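Local coordinates for protein UDP-galactopyranose mutase (Deinococcus radiodurans, PDB 3HDQ) that binds FAD and UDP-galactopyranose and probably interconverts the pyranose and furanose forms of UDP-galactose, at residues D93-L98 / T102-Y107; T158-V163 / D170-F175; G270-R275 / A366-Y371. One frame throughout, in Å; residues are numbered along the deposited sequence.

Contact 1 of 3, residues D93-L98 / T102-Y107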
loop_
_atom_site.group_PDB
_atom_site.type_symbol
_atom_site.label_atom_id
_atom_site.label_comp_id
_atom_site.label_asym_id
_atom_site.label_seq_id
_atom_site.Cartn_x
_atom_site.Cartn_y
_atom_site.Cartn_z
ATOM N N ASP A 93 -18.624 -1.332 -21.649
ATOM C CA ASP A 93 -17.199 -1.496 -21.944
ATOM C C ASP A 93 -16.270 -1.000 -20.819
ATOM O O ASP A 93 -15.267 -1.644 -20.514
ATOM C CB ASP A 93 -16.838 -0.821 -23.276
ATOM C CG ASP A 93 -17.069 0.686 -23.254
ATOM O OD1 ASP A 93 -18.113 1.128 -22.716
ATOM O OD2 ASP A 93 -16.208 1.434 -23.776
ATOM N N VAL A 94 -16.579 0.146 -20.216
ATOM C CA VAL A 94 -15.789 0.624 -19.075
ATOM C C VAL A 94 -15.924 -0.397 -17.952
ATOM O O VAL A 94 -14.931 -0.814 -17.361
ATOM C CB VAL A 94 -16.246 2.001 -18.554
ATOM C CG1 VAL A 94 -15.570 2.339 -17.192
ATOM C CG2 VAL A 94 -15.963 3.082 -19.593
ATOM N N PHE A 95 -17.158 -0.814 -17.674
ATOM C CA PHE A 95 -17.376 -1.797 -16.627
ATOM C C PHE A 95 -16.610 -3.104 -16.895
ATOM O O PHE A 95 -15.967 -3.653 -15.998
ATOM C CB PHE A 95 -18.867 -2.049 -16.373
ATOM C CG PHE A 95 -19.122 -2.984 -15.226
ATOM C CD1 PHE A 95 -19.468 -4.308 -15.454
ATOM C CD2 PHE A 95 -18.975 -2.546 -13.917
ATOM C CE1 PHE A 95 -19.681 -5.175 -14.396
ATOM C CE2 PHE A 95 -19.177 -3.403 -12.856
ATOM C CZ PHE A 95 -19.536 -4.723 -13.095
ATOM N N GLU A 96 -16.636 -3.584 -18.131
ATOM C CA GLU A 96 -15.912 -4.814 -18.437
ATOM C C GLU A 96 -14.384 -4.634 -18.396
ATOM O O GLU A 96 -13.662 -5.495 -17.900
ATOM C CB GLU A 96 -16.400 -5.429 -19.755
ATOM C CG GLU A 96 -17.864 -5.896 -19.645
ATOM C CD GLU A 96 -18.333 -6.764 -20.796
ATOM O OE1 GLU A 96 -17.842 -6.589 -21.932
ATOM O OE2 GLU A 96 -19.208 -7.621 -20.555
ATOM N N TYR A 97 -13.897 -3.504 -18.889
ATOM C CA TYR A 97 -12.472 -3.222 -18.836
ATOM C C TYR A 97 -11.947 -3.311 -17.399
ATOM O O TYR A 97 -11.015 -4.057 -17.105
ATOM C CB TYR A 97 -12.185 -1.850 -19.428
ATOM C CG TYR A 97 -10.776 -1.409 -19.187
ATOM C CD1 TYR A 97 -9.739 -1.896 -19.967
ATOM C CD2 TYR A 97 -10.476 -0.522 -18.164
ATOM C CE1 TYR A 97 -8.445 -1.514 -19.739
ATOM C CE2 TYR A 97 -9.188 -0.132 -17.931
ATOM C CZ TYR A 97 -8.168 -0.630 -18.722
ATOM O OH TYR A 97 -6.866 -0.242 -18.488
ATOM N N LEU A 98 -12.579 -2.566 -16.503
ATOM C CA LEU A 98 -12.214 -2.576 -15.094
ATOM C C LEU A 98 -12.342 -3.964 -14.457
ATOM O O LEU A 98 -11.620 -4.287 -13.516
ATOM C CB LEU A 98 -13.069 -1.567 -14.333
ATOM C CG LEU A 98 -12.418 -0.248 -13.925
ATOM C CD1 LEU A 98 -11.180 0.075 -14.748
ATOM C CD2 LEU A 98 -13.433 0.882 -13.969
ATOM N N THR A 102 -10.381 -6.411 -11.114
ATOM C CA THR A 102 -10.991 -6.520 -9.804
ATOM C C THR A 102 -12.315 -7.264 -9.893
ATOM O O THR A 102 -12.962 -7.271 -10.928
ATOM C CB THR A 102 -11.263 -5.120 -9.221
ATOM O OG1 THR A 102 -11.699 -5.239 -7.865
ATOM C CG2 THR A 102 -12.339 -4.401 -10.037
ATOM N N GLU A 103 -12.721 -7.885 -8.801
ATOM C CA GLU A 103 -14.085 -8.367 -8.691
ATOM C C GLU A 103 -14.890 -7.244 -8.066
ATOM O O GLU A 103 -14.333 -6.189 -7.736
ATOM C CB GLU A 103 -14.160 -9.608 -7.824
ATOM C CG GLU A 103 -13.564 -10.848 -8.443
ATOM C CD GLU A 103 -13.129 -11.838 -7.378
ATOM O OE1 GLU A 103 -12.127 -11.560 -6.679
ATOM O OE2 GLU A 103 -13.797 -12.884 -7.230
ATOM N N TRP A 104 -16.181 -7.483 -7.867
ATOM C CA TRP A 104 -17.103 -6.421 -7.495
ATOM C C TRP A 104 -18.023 -6.737 -6.325
ATOM O O TRP A 104 -18.532 -7.846 -6.201
ATOM C CB TRP A 104 -17.984 -6.092 -8.692
ATOM C CG TRP A 104 -17.228 -5.613 -9.887
ATOM C CD1 TRP A 104 -16.872 -6.349 -10.981
ATOM C CD2 TRP A 104 -16.747 -4.284 -10.122
ATOM N NE1 TRP A 104 -16.202 -5.557 -11.885
ATOM C CE2 TRP A 104 -16.116 -4.286 -11.382
ATOM C CE3 TRP A 104 -16.799 -3.090 -9.393
ATOM C CZ2 TRP A 104 -15.538 -3.141 -11.928
ATOM C CZ3 TRP A 104 -16.224 -1.957 -9.935
ATOM C CH2 TRP A 104 -15.598 -1.993 -11.189
ATOM N N ARG A 105 -18.256 -5.730 -5.490
ATOM C CA ARG A 105 -19.333 -5.771 -4.513
ATOM C C ARG A 105 -20.466 -4.884 -5.012
ATOM O O ARG A 105 -20.283 -3.677 -5.136
ATOM C CB ARG A 105 -18.862 -5.235 -3.165
ATOM C CG ARG A 105 -19.971 -5.253 -2.114
ATOM C CD ARG A 105 -19.935 -4.036 -1.185
ATOM N NE ARG A 105 -21.028 -4.078 -0.218
ATOM C CZ ARG A 105 -21.623 -3.007 0.298
ATOM N NH1 ARG A 105 -21.242 -1.785 -0.058
ATOM N NH2 ARG A 105 -22.604 -3.154 1.180
ATOM N N PRO A 106 -21.644 -5.469 -5.292
ATOM C CA PRO A 106 -22.761 -4.648 -5.767
ATOM C C PRO A 106 -23.168 -3.613 -4.726
ATOM O O PRO A 106 -23.293 -3.934 -3.544
ATOM C CB PRO A 106 -23.888 -5.668 -5.968
ATOM C CG PRO A 106 -23.185 -6.983 -6.123
ATOM C CD PRO A 106 -22.006 -6.894 -5.206
ATOM N N TYR A 107 -23.381 -2.380 -5.166
ATOM C CA TYR A 107 -23.704 -1.299 -4.248
ATOM C C TYR A 107 -24.333 -0.130 -4.994
ATOM O O TYR A 107 -23.799 0.354 -5.987
ATOM C CB TYR A 107 -22.449 -0.836 -3.518
ATOM C CG TYR A 107 -22.624 0.396 -2.654
ATOM C CD1 TYR A 107 -23.324 0.338 -1.455
ATOM C CD2 TYR A 107 -22.057 1.611 -3.025
ATOM C CE1 TYR A 107 -23.467 1.460 -0.661
ATOM C CE2 TYR A 107 -22.187 2.736 -2.237
ATOM C CZ TYR A 107 -22.890 2.659 -1.052
ATOM O OH TYR A 107 -23.020 3.783 -0.260
#
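The indole of Trp104 has a different neighbour on each face: the ring of Phe95 lies over one, and CG2 of Thr102 sits over the other, toward its rim. Phe95 CE2 comes within 3.5 Å of Trp104 CE2, at the junction of the two indole rings. The phenyl ring and the five-membered ring form an offset stack, their centroids 4.5 Å apart and their planes inclined by 27°, so the overlap is partial and tilted. At the benzo edge, near the indole plane, Leu98 CB approaches Trp104 CZ2 to 3.8 Å.

Phe95 and Trp104 run past each other in opposite directions, one from the helix and one from the strand. On the helix, the first torsion of Phe95 (-176°) turns its ring away from the backbone N and out toward the strand. A flat, broad indole suits this position because its face stacks on Phe95 while its benzo edge packs on the aliphatic CB of Leu98. Its one polar atom, NE1, is hydrogen-bonded to Ser99 OG just beyond the helical segment, which also limits rotation of the indole. Behind it, Thr102 turns its methyl to the ring, while its OG1 donates to Glu103 O at 2.8 Å.

The contact packs helix 92-99 against strand 104-106, joined to it by a short connection; the strand is an outermost one of a three-stranded antiparallel sheet. Strand 214-218 lies next to it and supplies Tyr214, stacked on Phe95. On its other flanks the helix packs through Val94 against helix 373-388 and through Tyr97 against helix 39-50.

Contact 2 of 3, residues T158-V163 / D170-F175. With GDU (galactose-uridine-5'-diphosphate), chain K.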
loop_
_atom_site.group_PDB
_atom_site.type_symbol
_atom_site.label_atom_id
_atom_site.label_comp_id
_atom_site.label_asym_id
_atom_site.label_seq_id
_atom_site.Cartn_x
_atom_site.Cartn_y
_atom_site.Cartn_z
ATOM N N THR A 158 -27.353 28.877 -16.401
ATOM C CA THR A 158 -26.822 28.944 -15.054
ATOM C C THR A 158 -27.220 27.718 -14.228
ATOM O O THR A 158 -28.202 27.046 -14.547
ATOM C CB THR A 158 -27.349 30.231 -14.395
ATOM O OG1 THR A 158 -26.497 31.325 -14.760
ATOM C CG2 THR A 158 -27.356 30.130 -12.918
ATOM N N SER A 159 -26.446 27.416 -13.184
ATOM C CA SER A 159 -26.825 26.359 -12.253
ATOM C C SER A 159 -28.089 26.737 -11.478
ATOM O O SER A 159 -28.845 25.865 -11.063
ATOM C CB SER A 159 -25.678 26.010 -11.298
ATOM O OG SER A 159 -24.884 24.964 -11.828
ATOM N N GLU A 160 -28.305 28.036 -11.283
ATOM C CA GLU A 160 -29.585 28.540 -10.786
ATOM C C GLU A 160 -30.722 28.232 -11.759
ATOM O O GLU A 160 -31.756 27.698 -11.359
ATOM C CB GLU A 160 -29.524 30.045 -10.531
ATOM C CG GLU A 160 -30.865 30.675 -10.126
ATOM C CD GLU A 160 -30.710 32.139 -9.767
ATOM O OE1 GLU A 160 -31.228 32.584 -8.718
ATOM O OE2 GLU A 160 -30.035 32.846 -10.536
ATOM N N ASP A 161 -30.525 28.564 -13.032
ATOM C CA ASP A 161 -31.540 28.320 -14.053
ATOM C C ASP A 161 -32.010 26.872 -14.083
ATOM O O ASP A 161 -33.215 26.629 -14.151
ATOM C CB ASP A 161 -31.031 28.678 -15.459
ATOM C CG ASP A 161 -30.693 30.147 -15.617
ATOM O OD1 ASP A 161 -31.131 30.975 -14.786
ATOM O OD2 ASP A 161 -29.975 30.470 -16.590
ATOM N N VAL A 162 -31.076 25.917 -14.071
ATOM C CA VAL A 162 -31.459 24.516 -14.265
ATOM C C VAL A 162 -32.382 24.012 -13.167
ATOM O O VAL A 162 -33.259 23.194 -13.416
ATOM C CB VAL A 162 -30.258 23.535 -14.370
ATOM C CG1 VAL A 162 -30.128 23.009 -15.781
ATOM C CG2 VAL A 162 -28.980 24.176 -13.889
ATOM N N VAL A 163 -32.180 24.511 -11.958
ATOM C CA VAL A 163 -32.954 24.056 -10.815
ATOM C C VAL A 163 -34.267 24.821 -10.672
ATOM O O VAL A 163 -35.340 24.230 -10.631
ATOM C CB VAL A 163 -32.127 24.176 -9.519
ATOM C CG1 VAL A 163 -32.984 23.845 -8.291
ATOM C CG2 VAL A 163 -30.898 23.274 -9.613
ATOM N N ASP A 170 -38.293 27.714 -3.784
ATOM C CA ASP A 170 -38.156 27.203 -2.413
ATOM C C ASP A 170 -37.295 25.931 -2.333
ATOM O O ASP A 170 -36.419 25.808 -1.476
ATOM C CB ASP A 170 -39.523 26.947 -1.777
ATOM C CG ASP A 170 -39.423 26.693 -0.291
ATOM O OD1 ASP A 170 -40.036 25.722 0.206
ATOM O OD2 ASP A 170 -38.712 27.462 0.383
ATOM N N LEU A 171 -37.545 24.983 -3.227
ATOM C CA LEU A 171 -36.776 23.747 -3.239
ATOM C C LEU A 171 -35.325 24.037 -3.602
ATOM O O LEU A 171 -34.399 23.413 -3.075
ATOM C CB LEU A 171 -37.411 22.740 -4.198
ATOM C CG LEU A 171 -38.715 22.162 -3.644
ATOM C CD1 LEU A 171 -39.400 21.294 -4.695
ATOM C CD2 LEU A 171 -38.435 21.374 -2.345
ATOM N N TYR A 172 -35.146 25.012 -4.489
ATOM C CA TYR A 172 -33.830 25.511 -4.851
ATOM C C TYR A 172 -33.099 26.091 -3.644
ATOM O O TYR A 172 -31.918 25.815 -3.438
ATOM C CB TYR A 172 -33.957 26.569 -5.956
ATOM C CG TYR A 172 -32.704 27.384 -6.193
ATOM C CD1 TYR A 172 -31.672 26.888 -6.975
ATOM C CD2 TYR A 172 -32.561 28.657 -5.647
ATOM C CE1 TYR A 172 -30.522 27.630 -7.205
ATOM C CE2 TYR A 172 -31.418 29.408 -5.873
ATOM C CZ TYR A 172 -30.401 28.883 -6.652
ATOM O OH TYR A 172 -29.261 29.607 -6.889
ATOM N N ASN A 173 -33.787 26.905 -2.852
ATOM C CA ASN A 173 -33.143 27.512 -1.688
ATOM C C ASN A 173 -32.826 26.470 -0.620
ATOM O O ASN A 173 -31.864 26.618 0.141
ATOM C CB ASN A 173 -34.009 28.608 -1.065
ATOM C CG ASN A 173 -34.174 29.829 -1.967
ATOM O OD1 ASN A 173 -33.367 30.090 -2.859
ATOM N ND2 ASN A 173 -35.231 30.585 -1.724
ATOM N N LYS A 174 -33.636 25.416 -0.571
ATOM C CA LYS A 174 -33.511 24.424 0.489
ATOM C C LYS A 174 -32.464 23.338 0.245
ATOM O O LYS A 174 -31.831 22.877 1.191
ATOM C CB LYS A 174 -34.880 23.819 0.828
ATOM C CG LYS A 174 -35.515 24.522 2.004
ATOM C CD LYS A 174 -37.015 24.368 2.075
ATOM C CE LYS A 174 -37.553 25.221 3.232
ATOM N NZ LYS A 174 -38.924 25.748 2.961
ATOM N N PHE A 175 -32.275 22.954 -1.017
ATOM C CA PHE A 175 -31.370 21.858 -1.361
ATOM C C PHE A 175 -30.114 22.287 -2.147
ATOM O O PHE A 175 -29.060 21.668 -2.006
ATOM C CB PHE A 175 -32.124 20.760 -2.131
ATOM C CG PHE A 175 -33.132 20.013 -1.294
ATOM C CD1 PHE A 175 -34.407 20.517 -1.102
ATOM C CD2 PHE A 175 -32.798 18.804 -0.697
ATOM C CE1 PHE A 175 -35.325 19.837 -0.322
ATOM C CE2 PHE A 175 -33.717 18.121 0.085
ATOM C CZ PHE A 175 -34.977 18.640 0.275
HETATM N N1 GDU K . -25.667 19.874 -5.161
HETATM C C2 GDU K . -26.335 20.407 -4.248
HETATM N N3 GDU K . -26.916 20.033 -3.189
HETATM C C4 GDU K . -26.785 18.716 -2.955
HETATM C C5 GDU K . -26.017 17.911 -3.934
HETATM C C6 GDU K . -25.479 18.532 -5.002
HETATM O O2 GDU K . -26.469 21.808 -4.444
HETATM O O4 GDU K . -27.263 18.199 -1.947
HETATM C C1D GDU K . -25.089 20.586 -6.265
HETATM C C2D GDU K . -23.749 21.327 -6.040
HETATM O O2D GDU K . -23.583 22.434 -6.918
HETATM C C3D GDU K . -22.764 20.212 -6.325
HETATM C C4D GDU K . -23.393 19.664 -7.604
HETATM O O4D GDU K . -24.808 19.755 -7.407
HETATM O O3D GDU K . -21.445 20.721 -6.507
HETATM C C5D GDU K . -22.840 18.342 -8.116
HETATM O O5D GDU K . -23.160 17.403 -7.073
HETATM P PA GDU K . -22.246 16.134 -6.755
HETATM O O1A GDU K . -23.021 15.224 -5.866
HETATM O O2A GDU K . -21.969 15.445 -8.027
HETATM O O3A GDU K . -20.945 16.572 -5.956
HETATM P PB GDU K . -19.592 15.753 -6.009
HETATM O O1B GDU K . -18.718 16.583 -5.145
HETATM O O2B GDU K . -18.922 15.642 -7.328
HETATM O O3B GDU K . -19.683 14.311 -5.307
HETATM C "C1'" GDU K . -18.864 13.126 -5.369
HETATM C "C2'" GDU K . -19.285 12.290 -6.596
HETATM C "C3'" GDU K . -20.827 12.187 -6.530
HETATM C "C4'" GDU K . -21.190 11.296 -5.304
HETATM C "C5'" GDU K . -20.485 11.875 -4.045
HETATM C "C6'" GDU K . -20.528 10.923 -2.816
HETATM O "O2'" GDU K . -18.791 12.859 -7.823
HETATM O "O3'" GDU K . -21.316 11.648 -7.779
HETATM O "O4'" GDU K . -20.750 9.951 -5.586
HETATM O "O5'" GDU K . -19.121 12.370 -4.161
HETATM O "O6'" GDU K . -21.573 11.271 -1.878
#
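Tyr172 lies across Val163 and Glu160, its inner end against the valine and its hydroxyl end beside the glutamate. The close packing is around Val163. Its CG1 meets the edge of the phenol ring, near the ring plane, 3.6 Å from Tyr172 CD1, and also touches Tyr172 CB. With a first torsion of 167°, Tyr172 swings its ring away from its own backbone N and across the valine, the two side chains crossing at about a right angle. A compact branched residue suits this place, where the CA atoms of Val163 and Tyr172 are 6.2 Å apart. Nine residues of a straight helix would span far more, so helix 159-184 must bend sharply between the two segments.

Toward Glu160 the packing is looser and more open to solvent. Mainly CB and CG of the glutamate line the hydroxyl end of the phenol, with CB 3.7 Å from Tyr172 OH, and its extended chain carries the carboxylate on to a salt bridge with Arg169. Turned away from the contact, Asp161 OD2 takes the amide of Thr158 at 3.1 Å, from above the carboxylate plane, and that of Arg157 as well. On the second segment, Asp170 OD1 receives Lys174 NZ on its syn lone pair, 3.0 Å away, in a salt bridge across one helical turn.

No hydrogen bond joins the segments; they meet by van der Waals packing, while charges are paired at the margins. The polar chemistry is turned instead to the substrate: Phe175 O accepts a hydrogen bond from GDU N3 at 2.9 Å (154° at the hydrogen). A carbonyl here matches the N-H of uracil, consistent with a part in recognising the base.

Contact 3 of 3, residues G270-R275 / A366-Y371. With GDU (galactose-uridine-5'-diphosphate), chain K.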
loop_
_atom_site.group_PDB
_atom_site.type_symbol
_atom_site.label_atom_id
_atom_site.label_comp_id
_atom_site.label_asym_id
_atom_site.label_seq_id
_atom_site.Cartn_x
_atom_site.Cartn_y
_atom_site.Cartn_z
ATOM N N GLY A 270 -2.107 33.136 -16.285
ATOM C CA GLY A 270 -2.727 33.321 -14.985
ATOM C C GLY A 270 -3.281 32.020 -14.423
ATOM O O GLY A 270 -3.308 30.996 -15.109
ATOM N N LYS A 271 -3.728 32.053 -13.172
ATOM C CA LYS A 271 -4.179 30.841 -12.500
ATOM C C LYS A 271 -5.554 30.372 -12.988
ATOM O O LYS A 271 -6.512 31.137 -12.958
ATOM C CB LYS A 271 -4.199 31.053 -10.983
ATOM C CG LYS A 271 -4.561 29.793 -10.193
ATOM C CD LYS A 271 -3.455 28.734 -10.282
ATOM C CE LYS A 271 -3.841 27.435 -9.560
ATOM N NZ LYS A 271 -4.806 26.618 -10.354
ATOM N N LEU A 272 -5.631 29.126 -13.462
ATOM C CA LEU A 272 -6.907 28.482 -13.766
ATOM C C LEU A 272 -7.520 28.048 -12.433
ATOM O O LEU A 272 -6.873 27.348 -11.665
ATOM C CB LEU A 272 -6.680 27.237 -14.616
ATOM C CG LEU A 272 -7.490 27.069 -15.900
ATOM C CD1 LEU A 272 -7.602 25.592 -16.263
ATOM C CD2 LEU A 272 -8.870 27.736 -15.814
ATOM N N PRO A 273 -8.756 28.475 -12.138
ATOM C CA PRO A 273 -9.330 28.108 -10.834
ATOM C C PRO A 273 -9.682 26.623 -10.709
ATOM O O PRO A 273 -10.435 26.086 -11.524
ATOM C CB PRO A 273 -10.615 28.954 -10.756
ATOM C CG PRO A 273 -10.429 30.037 -11.789
ATOM C CD PRO A 273 -9.624 29.403 -12.883
ATOM N N TYR A 274 -9.121 25.968 -9.698
ATOM C CA TYR A 274 -9.561 24.638 -9.305
ATOM C C TYR A 274 -9.994 24.709 -7.859
ATOM O O TYR A 274 -9.310 25.315 -7.031
ATOM C CB TYR A 274 -8.429 23.619 -9.401
ATOM C CG TYR A 274 -7.946 23.288 -10.792
ATOM C CD1 TYR A 274 -6.978 24.066 -11.414
ATOM C CD2 TYR A 274 -8.427 22.176 -11.465
ATOM C CE1 TYR A 274 -6.517 23.752 -12.679
ATOM C CE2 TYR A 274 -7.976 21.853 -12.711
ATOM C CZ TYR A 274 -7.022 22.650 -13.321
ATOM O OH TYR A 274 -6.568 22.331 -14.572
ATOM N N ARG A 275 -11.116 24.076 -7.546
ATOM C CA ARG A 275 -11.579 24.061 -6.172
ATOM C C ARG A 275 -10.905 22.910 -5.416
ATOM O O ARG A 275 -10.668 21.848 -5.983
ATOM C CB ARG A 275 -13.098 23.944 -6.135
ATOM C CG ARG A 275 -13.697 24.207 -4.767
ATOM C CD ARG A 275 -13.568 25.663 -4.350
ATOM N NE ARG A 275 -14.505 25.925 -3.267
ATOM C CZ ARG A 275 -14.462 26.967 -2.447
ATOM N NH1 ARG A 275 -13.512 27.887 -2.557
ATOM N NH2 ARG A 275 -15.385 27.087 -1.506
ATOM N N ALA A 366 -6.274 17.741 -16.353
ATOM C CA ALA A 366 -5.522 18.098 -17.533
ATOM C C ALA A 366 -6.401 18.637 -18.669
ATOM O O ALA A 366 -5.938 19.432 -19.502
ATOM C CB ALA A 366 -4.711 16.883 -17.996
ATOM N N THR A 367 -7.661 18.206 -18.709
ATOM C CA THR A 367 -8.581 18.680 -19.736
ATOM C C THR A 367 -9.703 19.513 -19.132
ATOM O O THR A 367 -10.660 19.869 -19.820
ATOM C CB THR A 367 -9.167 17.534 -20.606
ATOM O OG1 THR A 367 -10.040 16.696 -19.823
ATOM C CG2 THR A 367 -8.054 16.698 -21.192
ATOM N N TYR A 368 -9.579 19.824 -17.846
ATOM C CA TYR A 368 -10.511 20.730 -17.170
ATOM C C TYR A 368 -11.968 20.294 -17.367
ATOM O O TYR A 368 -12.831 21.089 -17.749
ATOM C CB TYR A 368 -10.299 22.171 -17.652
ATOM C CG TYR A 368 -10.676 23.237 -16.636
ATOM C CD1 TYR A 368 -9.981 23.353 -15.441
ATOM C CD2 TYR A 368 -11.706 24.135 -16.887
ATOM C CE1 TYR A 368 -10.301 24.315 -14.518
ATOM C CE2 TYR A 368 -12.040 25.112 -15.962
ATOM C CZ TYR A 368 -11.331 25.195 -14.777
ATOM O OH TYR A 368 -11.647 26.154 -13.843
ATOM N N ARG A 369 -12.227 19.021 -17.107
ATOM C CA ARG A 369 -13.557 18.463 -17.265
ATOM C C ARG A 369 -14.053 17.858 -15.952
ATOM O O ARG A 369 -13.323 17.126 -15.291
ATOM C CB ARG A 369 -13.559 17.439 -18.401
ATOM C CG ARG A 369 -13.366 18.101 -19.765
ATOM C CD ARG A 369 -13.415 17.101 -20.891
ATOM N NE ARG A 369 -12.925 17.646 -22.152
ATOM C CZ ARG A 369 -12.781 16.921 -23.258
ATOM N NH1 ARG A 369 -13.089 15.630 -23.245
ATOM N NH2 ARG A 369 -12.323 17.475 -24.371
ATOM N N TYR A 370 -15.283 18.200 -15.567
ATOM C CA TYR A 370 -15.876 17.709 -14.315
ATOM C C TYR A 370 -16.324 16.250 -14.500
ATOM O O TYR A 370 -17.519 15.959 -14.551
ATOM C CB TYR A 370 -17.053 18.621 -13.894
ATOM C CG TYR A 370 -17.579 18.488 -12.461
ATOM C CD1 TYR A 370 -17.283 17.379 -11.673
ATOM C CD2 TYR A 370 -18.413 19.462 -11.918
ATOM C CE1 TYR A 370 -17.783 17.254 -10.373
ATOM C CE2 TYR A 370 -18.922 19.347 -10.619
ATOM C CZ TYR A 370 -18.603 18.240 -9.853
ATOM O OH TYR A 370 -19.093 18.115 -8.569
ATOM N N TYR A 371 -15.351 15.341 -14.592
ATOM C CA TYR A 371 -15.605 13.943 -14.955
ATOM C C TYR A 371 -15.666 12.994 -13.758
ATOM O O TYR A 371 -14.892 13.128 -12.803
ATOM C CB TYR A 371 -14.520 13.431 -15.910
ATOM C CG TYR A 371 -14.778 13.684 -17.382
ATOM C CD1 TYR A 371 -15.983 14.209 -17.810
ATOM C CD2 TYR A 371 -13.823 13.364 -18.347
ATOM C CE1 TYR A 371 -16.228 14.430 -19.148
ATOM C CE2 TYR A 371 -14.064 13.577 -19.696
ATOM C CZ TYR A 371 -15.277 14.112 -20.087
ATOM O OH TYR A 371 -15.557 14.342 -21.419
HETATM N N1 GDU K . -25.667 19.874 -5.161
HETATM C C2 GDU K . -26.335 20.407 -4.248
HETATM N N3 GDU K . -26.916 20.033 -3.189
HETATM C C4 GDU K . -26.785 18.716 -2.955
HETATM C C5 GDU K . -26.017 17.911 -3.934
HETATM C C6 GDU K . -25.479 18.532 -5.002
HETATM O O2 GDU K . -26.469 21.808 -4.444
HETATM O O4 GDU K . -27.263 18.199 -1.947
HETATM C C1D GDU K . -25.089 20.586 -6.265
HETATM C C2D GDU K . -23.749 21.327 -6.040
HETATM O O2D GDU K . -23.583 22.434 -6.918
HETATM C C3D GDU K . -22.764 20.212 -6.325
HETATM C C4D GDU K . -23.393 19.664 -7.604
HETATM O O4D GDU K . -24.808 19.755 -7.407
HETATM O O3D GDU K . -21.445 20.721 -6.507
HETATM C C5D GDU K . -22.840 18.342 -8.116
HETATM O O5D GDU K . -23.160 17.403 -7.073
HETATM P PA GDU K . -22.246 16.134 -6.755
HETATM O O1A GDU K . -23.021 15.224 -5.866
HETATM O O2A GDU K . -21.969 15.445 -8.027
HETATM O O3A GDU K . -20.945 16.572 -5.956
HETATM P PB GDU K . -19.592 15.753 -6.009
HETATM O O1B GDU K . -18.718 16.583 -5.145
HETATM O O2B GDU K . -18.922 15.642 -7.328
HETATM O O3B GDU K . -19.683 14.311 -5.307
HETATM C "C1'" GDU K . -18.864 13.126 -5.369
HETATM C "C2'" GDU K . -19.285 12.290 -6.596
HETATM C "C3'" GDU K . -20.827 12.187 -6.530
HETATM C "C4'" GDU K . -21.190 11.296 -5.304
HETATM C "C5'" GDU K . -20.485 11.875 -4.045
HETATM C "C6'" GDU K . -20.528 10.923 -2.816
HETATM O "O2'" GDU K . -18.791 12.859 -7.823
HETATM O "O3'" GDU K . -21.316 11.648 -7.779
HETATM O "O4'" GDU K . -20.750 9.951 -5.586
HETATM O "O5'" GDU K . -19.121 12.370 -4.161
HETATM O "O6'" GDU K . -21.573 11.271 -1.878
#
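Tyr368 reaches from its loop toward Leu272, Pro273 and Tyr274, its first torsion (-152°) sending the ring away from the backbone N. Beyond CB, its CG lies 3.9 Å from Leu272 CD1. That methyl covers one ring face in a CH-pi contact and comes within 3.4 Å of Tyr368 CD1. The CD1-CE1 edge of the ring points at the face of Tyr274, an edge-to-face pair with centroids 5.2 Å apart and planes at 86°. The loop leads from strand 359-361, an outermost strand of the parallel Rossmann-type sheet, to helix 373-388; the partner segment runs into strand 274-284 at the border of the mixed sheet. Farther out, CZ is 3.7 Å from Leu272 CD2. At the tip, OH donates to Pro273 O at 2.6 Å, in the carbonyl plane, and is also bonded to Val337 N. Tyrosine suits the place because its ring packs on Leu272 and Tyr274 while its hydroxyl reaches the Pro273 carbonyl. The hydroxyl of Tyr274 pairs with Leu365 O. Two residues beyond Tyr368, Tyr370 centres an inverse gamma turn and its OH donates to GDU O2B at 2.8 Å, while Tyr371 O is hydrogen-bonded to FAD O3'.

How the contacts relate
Along the chain the three contacts follow in series, 93-107, then 158-175, then the long-range pairing of 270-275 with 366-371. Contacts 1 and 3 lie on opposite sides of the chain's centre, their centres about 28 Å apart; contact 2 is farther out, about 34 Å from contact 1 and 24 Å from contact 3. Contact 1 joins helix 92-99 to the small antiparallel sheet, contact 2 belongs to helix 159-184, and contact 3 to the join of the parallel and mixed sheets. Contacts 2 and 3 do not touch, yet both reach GDU: one meets the uracil through Phe175, the other a diphosphate oxygen through Tyr370. The substrate therefore spans separate parts of the fold, with FAD beside contact 3.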